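Local coordinates for Glucanase/chitosanase (PDB 4ZY9), which binds chitosan as a CBM32 carbohydrate-binding module of a chitosanase/glucanase whose hydrolytic activity probably resides in a separate family 8 glycoside hydrolase domain, at residues Y51-S56 with T111-R116; I77-D82 with T90-T95; T36-S41 with G127-E132. The protein carries 1 engineered substitution. One frame throughout, in Å; residues are numbered along the deposited sequence.

Contact 1 of 3, residues Y51-S56 with T111-R116; sequences YVNLGS and TAKYVR
The amide of Asn53, its CG anti to the backbone N (chi1 -180°), is set alongside the Tyr114 ring, CG 3.5 Å from Tyr114 CE1 and the two planes 52° apart. Beside it the extended Lys113 chain points the same way, its CG over one face of the Tyr114 ring and its CE 3.4 Å from Asn53 OD1. One water accepts from both tips, 3.0 Å from Asn53 ND2 and 2.8 Å from Lys113 NZ. Asn53 OD1 also takes the N-H of Gly55 at 2.8 Å, an Asx turn that fixes the rotation of the amide at the corner; the backbone angles of Gly55 would jam any side chain against the carbonyl of Leu54. Tyr51 stands beside Tyr114 in an oblique ring pair, centroids 5.5 Å apart and planes at 81°. On the face that carries Val52 and Val115, Val115 CG2 is met at 4.2 Å by Leu54 CD1, which comes in from the strand end. Val52 and Val115 exchange both backbone hydrogen bonds, and Leu54 N binds Lys113 O at 2.8 Å. Lys113 and Tyr114 together face Ser80 in a classic beta bulge, while Lys113 NZ and Tyr114 OH both bond to Ser83 O. Strands 48-54 and 114-122 pair inside one sheet of the beta-sandwich, flanked by 14-17 and 75-80, with Val115 packed on Val63, Phe133 and Val135 of the other sheet.

Contact 2 of 3, residues I77-D82 with T90-T95; sequences IQVSND and TTVYTT
Val79 and Val92 adopt nearly the same first torsion (chi1 -69° and -59°), each with CG1 opposite its carbonyl carbon and CG2 between the backbone N and that carbon. This directs Val79 CG2 onto Val92 CG1 at 4.0 Å, the two side chains crossing at about a right angle, and leaves Val92 CG2 3.4 Å from Ile77 O. In one of the two modelled conformers of Ile77, its CG2 meets the same methyl of Val92. On the other face, Gln78 CG is turned beside the backbone N (chi1 -49°) and the chain then runs out straight, passing Thr91 with CG 3.6 Å from OG1; Gln78 NE2 lies equally near that hydroxyl without bonding to it. The two strands form a beta hairpin at the edge of the five-stranded sheet, 90-95 being outermost, and a classic beta bulge interrupts their antiparallel register: Val92 and Tyr93 both face Ile77. Ile77 O grips Val92 N at 2.8 Å and only weakly holds Tyr93 N at 3.4 Å, whereas Ile77 N donates to Tyr93 O at 2.9 Å. Beyond the bulge, Val79 and Thr90 exchange a regular pair of backbone hydrogen bonds. The polar end of Gln78 is directed to the neighbouring strand 114-122, where OE1 accepts from Arg116 NH2, and the side chain touches Trp89. A leucine in place of Gln78 would probably leave Arg116 NH2 without this acceptor and the guanidinium less firmly fixed in its rotation. Behind the valines, Val92 rests on Phe107 and Arg110, and Ile77 and Tyr93 lie against Ile105. Across the hairpin loop, Asp82 OD2 accepts from the backbone N of both Thr87 and Asn88.

Contact 3 of 3, residues T36-S41 with G127-E132; sequences TTRWAS and GYSLWE
Trp39 and Leu130 form a hydrogen-bonded antiparallel pair and Ala40 and Ser129 the adjoining non-hydrogen-bonded one, the segments running 152° apart. This short bridge attaches strand 39-40 to strand 129-136 in the second sheet of the beta-sandwich. Ser41 prolongs the pairing: its N donates to Tyr128 O at 2.8 Å, and its OG, in place of a backbone carbonyl, accepts from Tyr128 N at 3.0 Å. Gly127 allows this closeness, since a side chain there would clash with Ser41 OG. With OG anti to the backbone N (chi1 -178°), Ser129 donates to Trp39 O at 2.7 Å and accepts from Arg38 NH1 at 2.9 Å, almost exactly in the guanidinium plane. Trp39 O is therefore gripped twice, by this hydroxyl and by Leu130 N. Arg38 lays its CD over one face of Trp131, 3.7 Å from the centroid of the six-membered ring, a CH-pi contact; the guanidinium itself is inclined 68° to the indole. Trp39 offers one ring face to Tyr128 O, and CH2 meets Tyr128 CB. Outside the pair, Trp39 NE1 bonds to Ser19 O, its ring touches the engineered Met117, and Tyr128 OH binds Asp46. Trp131 and Glu132 bulge opposite Asn66, and at the in-plane edge of the Trp131 indole Thr37 O lies 3.3 Å from CE3.

Overall arrangement
From the N terminus, the first of the segments met is 36-41, with 85 residues between it and its partner, 127-132: contact 3 closes the longest loop and encloses the other two. Strand 48-54 follows and pairs with 114-116 in contact 1, and within that span the hairpin of contact 2 closes the shortest loop. The three nest without crossing. Contacts 1 and 2, centres about 10 Å apart, join successive strands of one sheet through Lys113 N to Ser80 O. Contact 3, its centre about 19 Å from that of contact 1 and 20 Å from that of contact 2, joins the short strand 39-40 to strand 129-136 of the other sheet, on the opposite side of the chain's centre.

Contact 1 of 3, residues Y51-S56 with T111-R116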
ATOM      1  N   TYR A  51       4.686   0.462  -2.312  1.00  4.08           N
ATOM      2  CA  TYR A  51       4.681  -0.966  -2.423  1.00  4.08           C
ATOM      3  C   TYR A  51       5.585  -1.595  -1.410  1.00  3.78           C
ATOM      4  O   TYR A  51       6.506  -0.939  -0.837  1.00  5.16           O
ATOM      5  CB  TYR A  51       5.019  -1.552  -3.840  1.00  4.35           C
ATOM      6  CG  TYR A  51       6.411  -1.351  -4.354  1.00  4.96           C
ATOM      7  CD1 TYR A  51       7.482  -2.117  -3.924  1.00  5.44           C
ATOM      8  CD2 TYR A  51       6.675  -0.446  -5.327  1.00  5.21           C
ATOM      9  CE1 TYR A  51       8.749  -1.965  -4.490  1.00  5.63           C
ATOM     10  CE2 TYR A  51       7.962  -0.301  -5.899  1.00  6.10           C
ATOM     11  CZ  TYR A  51       8.927  -1.075  -5.435  1.00  5.39           C
ATOM     12  OH  TYR A  51      10.204  -0.932  -6.020  1.00  7.21           O
ATOM     13  N   VAL A  52       5.361  -2.865  -1.109  1.00  4.51           N
ATOM     14  CA  VAL A  52       6.161  -3.720  -0.237  1.00  4.57           C
ATOM     15  C   VAL A  52       6.750  -4.842  -1.021  1.00  4.53           C
ATOM     16  O   VAL A  52       6.115  -5.414  -1.877  1.00  4.84           O
ATOM     17  CB  VAL A  52       5.362  -4.196   0.986  1.00  5.05           C
ATOM     18  CG1 VAL A  52       4.171  -5.018   0.625  1.00  5.46           C
ATOM     19  CG2 VAL A  52       6.253  -4.858   1.995  1.00  5.50           C
ATOM     20  N   ASN A  53       8.030  -5.186  -0.678  1.00  4.76           N
ATOM     21  CA  ASN A  53       8.734  -6.362  -1.181  1.00  4.75           C
ATOM     22  C   ASN A  53       8.549  -7.438  -0.176  1.00  6.10           C
ATOM     23  O   ASN A  53       9.129  -7.343   0.946  1.00  6.42           O
ATOM     24  CB  ASN A  53      10.205  -5.955  -1.378  1.00  5.14           C
ATOM     25  CG  ASN A  53      11.044  -7.103  -1.912  1.00  5.91           C
ATOM     26  OD1 ASN A  53      10.667  -8.239  -1.859  1.00  7.63           O
ATOM     27  ND2 ASN A  53      12.247  -6.779  -2.377  1.00  7.24           N
ATOM     28  N   LEU A  54       7.766  -8.431  -0.459  1.00  5.97           N
ATOM     29  CA  LEU A  54       7.563  -9.542   0.461  1.00  6.58           C
ATOM     30  C   LEU A  54       8.773 -10.446   0.693  1.00  7.63           C
ATOM     31  O   LEU A  54       8.748 -11.314   1.585  1.00  8.78           O
ATOM     32  CB  LEU A  54       6.333 -10.346   0.019  1.00  6.22           C
ATOM     33  CG  LEU A  54       5.025  -9.633  -0.154  1.00  5.90           C
ATOM     34  CD1 LEU A  54       4.017 -10.547  -0.666  1.00  6.59           C
ATOM     35  CD2 LEU A  54       4.606  -8.971   1.160  1.00  6.56           C
ATOM     36  N   GLY A  55       9.817 -10.227  -0.079  1.00  7.52           N
ATOM     37  CA  GLY A  55      11.112 -10.940   0.131  1.00  9.02           C
ATOM     38  C   GLY A  55      11.275 -12.066  -0.866  1.00 11.93           C
ATOM     39  O   GLY A  55      12.388 -12.458  -1.198  1.00 13.82           O
ATOM     40  N   SER A  56      10.192 -12.611  -1.346  1.00 10.41           N
ATOM     41  CA  SER A  56      10.111 -13.818  -2.195  1.00 10.61           C
ATOM     42  C   SER A  56       8.732 -13.844  -2.783  1.00 10.30           C
ATOM     43  O   SER A  56       7.850 -13.044  -2.297  1.00 10.14           O
ATOM     44  CB  SER A  56      10.396 -15.087  -1.400  1.00 13.38           C
ATOM     45  OG  SER A  56       9.423 -15.340  -0.398  1.00 15.12           O
ATOM     46  N   THR A 111       0.201 -15.006  -7.044  1.00  6.30           N
ATOM     47  CA  THR A 111       1.556 -15.106  -6.520  0.80  6.39           C
ATOM     48  C   THR A 111       2.224 -13.742  -6.786  1.00  5.20           C
ATOM     49  O   THR A 111       2.179 -13.215  -7.898  1.00  5.81           O
ATOM     50  CB  THR A 111       2.422 -16.168  -7.204  0.80  6.29           C
ATOM     51  OG1 THR A 111       1.692 -17.406  -7.038  0.80  9.09           O
ATOM     52  CG2 THR A 111       3.787 -16.153  -6.670  0.80  6.51           C
ATOM     53  N   ALA A 112       2.753 -13.162  -5.722  1.00  5.24           N
ATOM     54  CA  ALA A 112       3.399 -11.825  -5.831  1.00  5.77           C
ATOM     55  C   ALA A 112       4.593 -11.744  -4.940  1.00  5.08           C
ATOM     56  O   ALA A 112       4.627 -12.306  -3.859  1.00  5.48           O
ATOM     57  CB  ALA A 112       2.384 -10.744  -5.409  1.00  7.43           C
ATOM     58  N   LYS A 113       5.591 -11.042  -5.441  1.00  4.88           N
ATOM     59  CA  LYS A 113       6.707 -10.580  -4.634  1.00  4.90           C
ATOM     60  C   LYS A 113       6.452  -9.160  -4.168  1.00  4.37           C
ATOM     61  O   LYS A 113       6.967  -8.757  -3.087  1.00  5.42           O
ATOM     62  CB  LYS A 113       8.015 -10.684  -5.403  1.00  6.34           C
ATOM     63  CG  LYS A 113       9.225 -10.276  -4.592  1.00  6.49           C
ATOM     64  CD  LYS A 113      10.521 -10.496  -5.328  1.00  7.79           C
ATOM     65  CE  LYS A 113      11.681  -9.983  -4.534  1.00  8.91           C
ATOM     66  NZ  LYS A 113      12.974 -10.129  -5.250  1.00 10.51           N
ATOM     67  N   TYR A 114       5.734  -8.367  -4.910  1.00  4.22           N
ATOM     68  CA  TYR A 114       5.458  -6.976  -4.581  1.00  4.02           C
ATOM     69  C   TYR A 114       3.991  -6.652  -4.587  1.00  4.10           C
ATOM     70  O   TYR A 114       3.281  -7.142  -5.492  1.00  4.66           O
ATOM     71  CB  TYR A 114       6.180  -6.011  -5.536  1.00  4.90           C
ATOM     72  CG  TYR A 114       7.640  -6.241  -5.723  1.00  5.30           C
ATOM     73  CD1 TYR A 114       8.584  -5.724  -4.865  1.00  5.24           C
ATOM     74  CD2 TYR A 114       8.101  -7.074  -6.738  1.00  6.25           C
ATOM     75  CE1 TYR A 114       9.964  -5.912  -5.041  1.00  6.14           C
ATOM     76  CE2 TYR A 114       9.506  -7.309  -6.916  1.00  6.32           C
ATOM     77  CZ  TYR A 114      10.352  -6.691  -6.097  1.00  6.77           C
ATOM     78  OH  TYR A 114      11.723  -6.970  -6.247  1.00  8.28           O
ATOM     79  N   VAL A 115       3.535  -5.844  -3.643  1.00  3.64           N
ATOM     80  CA  VAL A 115       2.122  -5.488  -3.559  1.00  3.51           C
ATOM     81  C   VAL A 115       2.061  -3.960  -3.416  1.00  3.59           C
ATOM     82  O   VAL A 115       2.788  -3.425  -2.527  1.00  4.05           O
ATOM     83  CB  VAL A 115       1.434  -6.190  -2.369  1.00  4.17           C
ATOM     84  CG1 VAL A 115      -0.047  -5.798  -2.330  1.00  4.74           C
ATOM     85  CG2 VAL A 115       1.617  -7.662  -2.484  1.00  4.51           C
ATOM     86  N   ARG A 116       1.322  -3.286  -4.257  1.00  3.78           N
ATOM     87  CA  ARG A 116       1.292  -1.858  -4.347  1.00  3.53           C
ATOM     88  C   ARG A 116      -0.089  -1.283  -4.117  1.00  3.77           C
ATOM     89  O   ARG A 116      -1.068  -1.828  -4.643  1.00  4.66           O
ATOM     90  CB  ARG A 116       1.749  -1.413  -5.741  1.00  4.88           C
ATOM     91  CG  ARG A 116       1.944   0.089  -5.940  1.00  4.81           C
ATOM     92  CD  ARG A 116       2.842   0.536  -7.091  1.00  6.17           C
ATOM     93  NE  ARG A 116       2.205   0.317  -8.391  1.00  7.27           N
ATOM     94  CZ  ARG A 116       2.544   0.988  -9.518  1.00  8.32           C
ATOM     95  NH1 ARG A 116       3.554   1.834  -9.476  1.00  9.94           N
ATOM     96  NH2 ARG A 116       1.865   0.794 -10.600  1.00  9.05           N
TER
HETATM   97  O   HOH W   1      14.357  -8.652  -3.323  1.00 20.96           O

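Contact 2 of 3, residues I77-D82 with T90-T95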
ATOM      1  N   ILE A  77      -5.183  -1.567  -5.956  1.00  4.11           N
ATOM      2  CA  ILE A  77      -4.236  -2.538  -5.387  0.80  4.73           C
ATOM      3  C   ILE A  77      -3.667  -3.324  -6.517  1.00  4.35           C
ATOM      4  O   ILE A  77      -4.444  -3.851  -7.347  1.00  5.36           O
ATOM      5  CB  ILE A  77      -4.876  -3.452  -4.302  0.80  5.50           C
ATOM      6  CG1 ILE A  77      -5.482  -2.661  -3.226  0.80  6.53           C
ATOM      7  CG2 ILE A  77      -3.837  -4.450  -3.812  0.80  5.51           C
ATOM      8  CD1 ILE A  77      -4.481  -1.865  -2.422  0.80  7.01           C
ATOM      9  N   GLN A  78      -2.358  -3.428  -6.592  1.00  4.26           N
ATOM     10  CA  GLN A  78      -1.684  -4.112  -7.706  1.00  4.55           C
ATOM     11  C   GLN A  78      -0.660  -5.059  -7.214  1.00  4.78           C
ATOM     12  O   GLN A  78      -0.093  -4.872  -6.107  1.00  5.41           O
ATOM     13  CB  GLN A  78      -1.040  -3.104  -8.630  1.00  6.00           C
ATOM     14  CG  GLN A  78      -1.963  -1.973  -9.046  1.00  7.41           C
ATOM     15  CD  GLN A  78      -1.290  -0.956  -9.912  1.00  9.78           C
ATOM     16  OE1 GLN A  78      -0.062  -0.885  -9.897  1.00 16.29           O
ATOM     17  NE2 GLN A  78      -2.047   0.012 -10.469  1.00 12.39           N
ATOM     18  N   VAL A  79      -0.360  -6.115  -7.962  1.00  4.26           N
ATOM     19  CA  VAL A  79       0.633  -7.095  -7.582  1.00  4.52           C
ATOM     20  C   VAL A  79       1.605  -7.272  -8.749  1.00  4.18           C
ATOM     21  O   VAL A  79       1.212  -7.205  -9.920  1.00  4.99           O
ATOM     22  CB  VAL A  79      -0.025  -8.427  -7.183  1.00  5.82           C
ATOM     23  CG1 VAL A  79      -0.807  -8.259  -5.846  1.00  7.92           C
ATOM     24  CG2 VAL A  79      -0.896  -9.057  -8.252  1.00  6.18           C
ATOM     25  N   SER A  80       2.793  -7.686  -8.366  1.00  4.62           N
ATOM     26  CA  SER A  80       3.844  -8.046  -9.365  0.70  4.78           C
ATOM     27  C   SER A  80       4.621  -9.260  -8.849  1.00  4.66           C
ATOM     28  O   SER A  80       4.955  -9.345  -7.670  1.00  5.41           O
ATOM     29  CB  SER A  80       4.792  -6.868  -9.581  0.70  4.20           C
ATOM     30  OG  SER A  80       5.977  -7.310 -10.311  0.70  3.90           O
ATOM     31  N   ASN A  81       4.891 -10.218  -9.791  1.00  4.46           N
ATOM     32  CA  ASN A  81       5.768 -11.310  -9.507  1.00  5.06           C
ATOM     33  C   ASN A  81       7.072 -11.180 -10.310  1.00  5.33           C
ATOM     34  O   ASN A  81       7.781 -12.199 -10.484  1.00  6.53           O
ATOM     35  CB  ASN A  81       5.044 -12.640  -9.785  1.00  5.47           C
ATOM     36  CG  ASN A  81       5.748 -13.750  -9.106  1.00  5.21           C
ATOM     37  OD1 ASN A  81       6.336 -13.638  -8.055  1.00  6.86           O
ATOM     38  ND2 ASN A  81       5.630 -14.952  -9.707  1.00  6.08           N
ATOM     39  N   ASP A  82       7.483  -9.975 -10.658  1.00  6.06           N
ATOM     40  CA  ASP A  82       8.854  -9.764 -11.166  1.00  6.75           C
ATOM     41  C   ASP A  82       9.809 -10.048 -10.017  1.00  7.72           C
ATOM     42  O   ASP A  82       9.535  -9.913  -8.857  1.00  8.09           O
ATOM     43  CB  ASP A  82       9.011  -8.316 -11.511  1.00  7.14           C
ATOM     44  CG  ASP A  82       8.193  -7.836 -12.702  1.00  8.98           C
ATOM     45  OD1 ASP A  82       8.047  -8.532 -13.718  1.00  9.52           O
ATOM     46  OD2 ASP A  82       7.642  -6.727 -12.685  1.00  9.73           O
ATOM     47  N   THR A  90      -0.319  -6.180 -12.142  1.00  6.07           N
ATOM     48  CA  THR A  90      -1.710  -6.528 -12.399  1.00  7.07           C
ATOM     49  C   THR A  90      -2.563  -5.925 -11.311  1.00  6.13           C
ATOM     50  O   THR A  90      -2.312  -6.127 -10.090  1.00  5.81           O
ATOM     51  CB  THR A  90      -1.894  -8.031 -12.396  1.00  7.96           C
ATOM     52  OG1 THR A  90      -1.133  -8.619 -13.488  1.00 11.16           O
ATOM     53  CG2 THR A  90      -3.306  -8.377 -12.673  1.00  9.15           C
ATOM     54  N   THR A  91      -3.581  -5.157 -11.707  1.00  5.80           N
ATOM     55  CA  THR A  91      -4.558  -4.654 -10.784  1.00  6.33           C
ATOM     56  C   THR A  91      -5.491  -5.687 -10.279  1.00  5.76           C
ATOM     57  O   THR A  91      -6.020  -6.460 -11.116  1.00  8.59           O
ATOM     58  CB  THR A  91      -5.328  -3.469 -11.437  1.00  6.01           C
ATOM     59  OG1 THR A  91      -4.304  -2.507 -11.724  1.00  7.54           O
ATOM     60  CG2 THR A  91      -6.447  -2.985 -10.599  1.00  7.11           C
ATOM     61  N   VAL A  92      -5.647  -5.798  -8.998  1.00  5.36           N
ATOM     62  CA  VAL A  92      -6.612  -6.744  -8.359  1.00  6.14           C
ATOM     63  C   VAL A  92      -7.771  -6.072  -7.727  1.00  6.27           C
ATOM     64  O   VAL A  92      -8.756  -6.817  -7.394  1.00  7.90           O
ATOM     65  CB  VAL A  92      -5.847  -7.666  -7.409  1.00  6.90           C
ATOM     66  CG1 VAL A  92      -4.806  -8.419  -8.143  1.00  8.33           C
ATOM     67  CG2 VAL A  92      -5.327  -6.913  -6.201  1.00  7.80           C
ATOM     68  N   TYR A  93      -7.755  -4.769  -7.598  1.00  5.72           N
ATOM     69  CA  TYR A  93      -8.840  -4.072  -6.973  1.00  5.42           C
ATOM     70  C   TYR A  93      -8.810  -2.624  -7.459  1.00  5.65           C
ATOM     71  O   TYR A  93      -7.636  -2.067  -7.486  1.00  5.52           O
ATOM     72  CB  TYR A  93      -8.795  -4.055  -5.445  1.00  5.85           C
ATOM     73  CG  TYR A  93      -9.816  -3.203  -4.765  1.00  5.71           C
ATOM     74  CD1 TYR A  93     -11.134  -3.688  -4.658  1.00  7.04           C
ATOM     75  CD2 TYR A  93      -9.549  -2.004  -4.269  1.00  6.83           C
ATOM     76  CE1 TYR A  93     -12.090  -2.944  -4.045  1.00  7.35           C
ATOM     77  CE2 TYR A  93     -10.496  -1.220  -3.610  1.00  6.99           C
ATOM     78  CZ  TYR A  93     -11.797  -1.724  -3.513  1.00  6.60           C
ATOM     79  OH  TYR A  93     -12.771  -0.950  -2.864  1.00  8.58           O
ATOM     80  N   THR A  94      -9.885  -2.013  -7.804  1.00  6.10           N
ATOM     81  CA  THR A  94     -10.005  -0.659  -8.148  1.00  6.00           C
ATOM     82  C   THR A  94     -11.145   0.054  -7.405  1.00  5.75           C
ATOM     83  O   THR A  94     -12.293  -0.561  -7.362  1.00  5.99           O
ATOM     84  CB  THR A  94     -10.231  -0.419  -9.658  1.00  7.23           C
ATOM     85  OG1 THR A  94      -9.259  -1.097 -10.403  1.00  7.40           O
ATOM     86  CG2 THR A  94     -10.387   0.993 -10.023  1.00  6.61           C
ATOM     87  N   THR A  95     -11.008   1.255  -6.869  1.00  5.80           N
ATOM     88  CA  THR A  95     -12.139   2.028  -6.421  1.00  6.40           C
ATOM     89  C   THR A  95     -11.967   3.422  -6.843  1.00  5.39           C
ATOM     90  O   THR A  95     -10.838   3.942  -7.031  1.00  5.44           O
ATOM     91  CB  THR A  95     -12.308   1.963  -4.901  1.00  6.82           C
ATOM     92  OG1 THR A  95     -13.498   2.604  -4.570  1.00  7.48           O
ATOM     93  CG2 THR A  95     -11.132   2.657  -4.105  1.00  6.61           C
TER

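Contact 3 of 3, residues T36-S41 with G127-E132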
ATOM      1  N   THR A  36       0.972   3.937  15.397  1.00  4.96           N
ATOM      2  CA  THR A  36       1.563   5.128  15.936  1.00  5.61           C
ATOM      3  C   THR A  36       2.519   5.792  15.007  1.00  5.51           C
ATOM      4  O   THR A  36       3.066   6.901  15.312  1.00  6.43           O
ATOM      5  CB  THR A  36       2.376   4.840  17.234  1.00  4.59           C
ATOM      6  OG1 THR A  36       3.488   3.962  17.013  1.00  7.21           O
ATOM      7  CG2 THR A  36       1.392   4.154  18.286  1.00  6.10           C
ATOM      8  N   THR A  37       2.718   5.242  13.810  1.00  5.13           N
ATOM      9  CA  THR A  37       3.672   5.723  12.797  1.00  4.55           C
ATOM     10  C   THR A  37       2.966   5.540  11.443  1.00  4.65           C
ATOM     11  O   THR A  37       2.070   4.684  11.297  1.00  4.88           O
ATOM     12  CB  THR A  37       4.925   4.856  12.771  1.00  5.50           C
ATOM     13  OG1 THR A  37       4.496   3.481  12.438  1.00  6.78           O
ATOM     14  CG2 THR A  37       5.705   4.921  13.981  1.00  6.40           C
ATOM     15  N   ARG A  38       3.315   6.370  10.489  1.00  4.53           N
ATOM     16  CA  ARG A  38       2.703   6.265   9.139  1.00  4.85           C
ATOM     17  C   ARG A  38       3.666   6.694   8.059  1.00  4.72           C
ATOM     18  O   ARG A  38       4.540   7.553   8.288  1.00  5.21           O
ATOM     19  CB  ARG A  38       1.446   7.165   9.119  1.00  5.26           C
ATOM     20  CG  ARG A  38       1.650   8.678   9.410  1.00  5.89           C
ATOM     21  CD  ARG A  38       0.345   9.329   9.590  1.00  6.39           C
ATOM     22  NE  ARG A  38       0.554  10.709  10.048  1.00  7.48           N
ATOM     23  CZ  ARG A  38       0.622  11.785   9.281  1.00  7.56           C
ATOM     24  NH1 ARG A  38       0.348  11.713   7.971  1.00  7.64           N
ATOM     25  NH2 ARG A  38       0.830  12.977   9.817  1.00  8.46           N
ATOM     26  N   TRP A  39       3.506   6.073   6.892  1.00  3.97           N
ATOM     27  CA  TRP A  39       3.986   6.693   5.658  1.00  4.26           C
ATOM     28  C   TRP A  39       3.101   7.877   5.354  1.00  4.14           C
ATOM     29  O   TRP A  39       1.866   7.796   5.490  1.00  3.86           O
ATOM     30  CB  TRP A  39       3.885   5.685   4.509  1.00  4.29           C
ATOM     31  CG  TRP A  39       4.051   6.297   3.190  1.00  4.52           C
ATOM     32  CD1 TRP A  39       5.250   6.926   2.697  1.00  4.21           C
ATOM     33  CD2 TRP A  39       3.096   6.394   2.127  1.00  4.38           C
ATOM     34  NE1 TRP A  39       5.016   7.375   1.445  1.00  4.50           N
ATOM     35  CE2 TRP A  39       3.729   7.070   1.029  1.00  4.02           C
ATOM     36  CE3 TRP A  39       1.761   5.983   1.955  1.00  4.42           C
ATOM     37  CZ2 TRP A  39       3.130   7.254  -0.201  1.00  4.36           C
ATOM     38  CZ3 TRP A  39       1.154   6.212   0.782  1.00  4.77           C
ATOM     39  CH2 TRP A  39       1.819   6.842  -0.299  1.00  4.60           C
ATOM     40  N   ALA A  40       3.695   8.944   4.849  1.00  4.07           N
ATOM     41  CA  ALA A  40       2.902  10.063   4.252  1.00  3.99           C
ATOM     42  C   ALA A  40       3.688  10.482   3.010  1.00  4.71           C
ATOM     43  O   ALA A  40       4.940  10.655   3.097  1.00  5.63           O
ATOM     44  CB  ALA A  40       2.766  11.216   5.229  1.00  4.31           C
ATOM     45  N   SER A  41       3.011  10.679   1.917  1.00  4.77           N
ATOM     46  CA  SER A  41       3.653  11.107   0.657  1.00  5.30           C
ATOM     47  C   SER A  41       3.868  12.606   0.688  1.00  6.01           C
ATOM     48  O   SER A  41       3.370  13.344   1.542  1.00  6.58           O
ATOM     49  CB  SER A  41       2.644  10.790  -0.515  1.00  4.93           C
ATOM     50  OG  SER A  41       1.555  11.623  -0.563  1.00  5.30           O
ATOM     51  N   GLY A 127      -1.747  14.940   1.159  1.00  6.93           N
ATOM     52  CA  GLY A 127      -1.112  13.887   0.387  1.00  6.20           C
ATOM     53  C   GLY A 127      -1.937  12.556   0.527  1.00  5.53           C
ATOM     54  O   GLY A 127      -3.170  12.582   0.620  1.00  6.92           O
ATOM     55  N   TYR A 128      -1.172  11.476   0.599  1.00  4.67           N
ATOM     56  CA  TYR A 128      -1.638  10.133   0.807  1.00  4.22           C
ATOM     57  C   TYR A 128      -0.926   9.596   2.033  1.00  4.49           C
ATOM     58  O   TYR A 128       0.328   9.740   2.076  1.00  4.90           O
ATOM     59  CB  TYR A 128      -1.396   9.224  -0.382  1.00  4.50           C
ATOM     60  CG  TYR A 128      -2.016   9.603  -1.676  1.00  4.99           C
ATOM     61  CD1 TYR A 128      -1.544  10.651  -2.469  1.00  5.92           C
ATOM     62  CD2 TYR A 128      -3.087   8.850  -2.160  1.00  5.40           C
ATOM     63  CE1 TYR A 128      -2.140  10.952  -3.692  1.00  6.59           C
ATOM     64  CE2 TYR A 128      -3.622   9.186  -3.348  1.00  6.26           C
ATOM     65  CZ  TYR A 128      -3.178  10.222  -4.117  1.00  5.62           C
ATOM     66  OH  TYR A 128      -3.830  10.494  -5.354  1.00  7.05           O
ATOM     67  N   SER A 129      -1.633   9.009   2.999  1.00  4.42           N
ATOM     68  CA  SER A 129      -0.926   8.538   4.203  1.00  4.58           C
ATOM     69  C   SER A 129      -1.602   7.331   4.838  1.00  4.29           C
ATOM     70  O   SER A 129      -2.823   7.259   4.946  1.00  4.49           O
ATOM     71  CB  SER A 129      -0.884   9.674   5.215  1.00  3.95           C
ATOM     72  OG  SER A 129      -0.204   9.323   6.363  1.00  4.56           O
ATOM     73  N   LEU A 130      -0.763   6.336   5.159  1.00  3.48           N
ATOM     74  CA  LEU A 130      -1.144   5.044   5.686  1.00  3.91           C
ATOM     75  C   LEU A 130      -0.446   4.777   6.999  1.00  3.91           C
ATOM     76  O   LEU A 130       0.803   4.734   7.006  1.00  3.99           O
ATOM     77  CB  LEU A 130      -0.828   3.932   4.733  1.00  3.95           C
ATOM     78  CG  LEU A 130      -1.701   3.824   3.499  1.00  4.20           C
ATOM     79  CD1 LEU A 130      -1.063   3.050   2.392  1.00  5.01           C
ATOM     80  CD2 LEU A 130      -3.097   3.268   3.841  1.00  4.88           C
ATOM     81  N   TRP A 131      -1.202   4.503   8.078  1.00  3.80           N
ATOM     82  CA  TRP A 131      -0.662   3.945   9.272  1.00  3.94           C
ATOM     83  C   TRP A 131      -0.109   2.566   9.080  1.00  3.96           C
ATOM     84  O   TRP A 131       0.941   2.207   9.635  1.00  4.81           O
ATOM     85  CB  TRP A 131      -1.744   3.935  10.436  1.00  4.39           C
ATOM     86  CG  TRP A 131      -2.384   5.220  10.777  1.00  5.20           C
ATOM     87  CD1 TRP A 131      -3.663   5.515  10.518  1.00  5.50           C
ATOM     88  CD2 TRP A 131      -1.808   6.333  11.528  1.00  5.29           C
ATOM     89  NE1 TRP A 131      -3.935   6.766  11.028  1.00  5.66           N
ATOM     90  CE2 TRP A 131      -2.794   7.307  11.585  1.00  5.90           C
ATOM     91  CE3 TRP A 131      -0.542   6.606  12.063  1.00  5.65           C
ATOM     92  CZ2 TRP A 131      -2.575   8.502  12.297  1.00  6.22           C
ATOM     93  CZ3 TRP A 131      -0.375   7.822  12.694  1.00  6.73           C
ATOM     94  CH2 TRP A 131      -1.369   8.752  12.729  1.00  6.60           C
ATOM     95  N   GLU A 132      -0.919   1.736   8.406  1.00  3.77           N
ATOM     96  CA  GLU A 132      -0.647   0.367   8.301  1.00  4.30           C
ATOM     97  C   GLU A 132      -1.087  -0.167   6.909  1.00  4.00           C
ATOM     98  O   GLU A 132      -2.133   0.235   6.395  1.00  4.56           O
ATOM     99  CB  GLU A 132      -1.290  -0.506   9.374  1.00  5.40           C
ATOM    100  CG  GLU A 132      -0.917  -0.069  10.771  1.00  6.65           C
ATOM    101  CD  GLU A 132      -1.742  -0.755  11.896  1.00  8.83           C
ATOM    102  OE1 GLU A 132      -2.909  -0.401  12.027  1.00 10.40           O
ATOM    103  OE2 GLU A 132      -1.205  -1.630  12.535  1.00 10.75           O
TER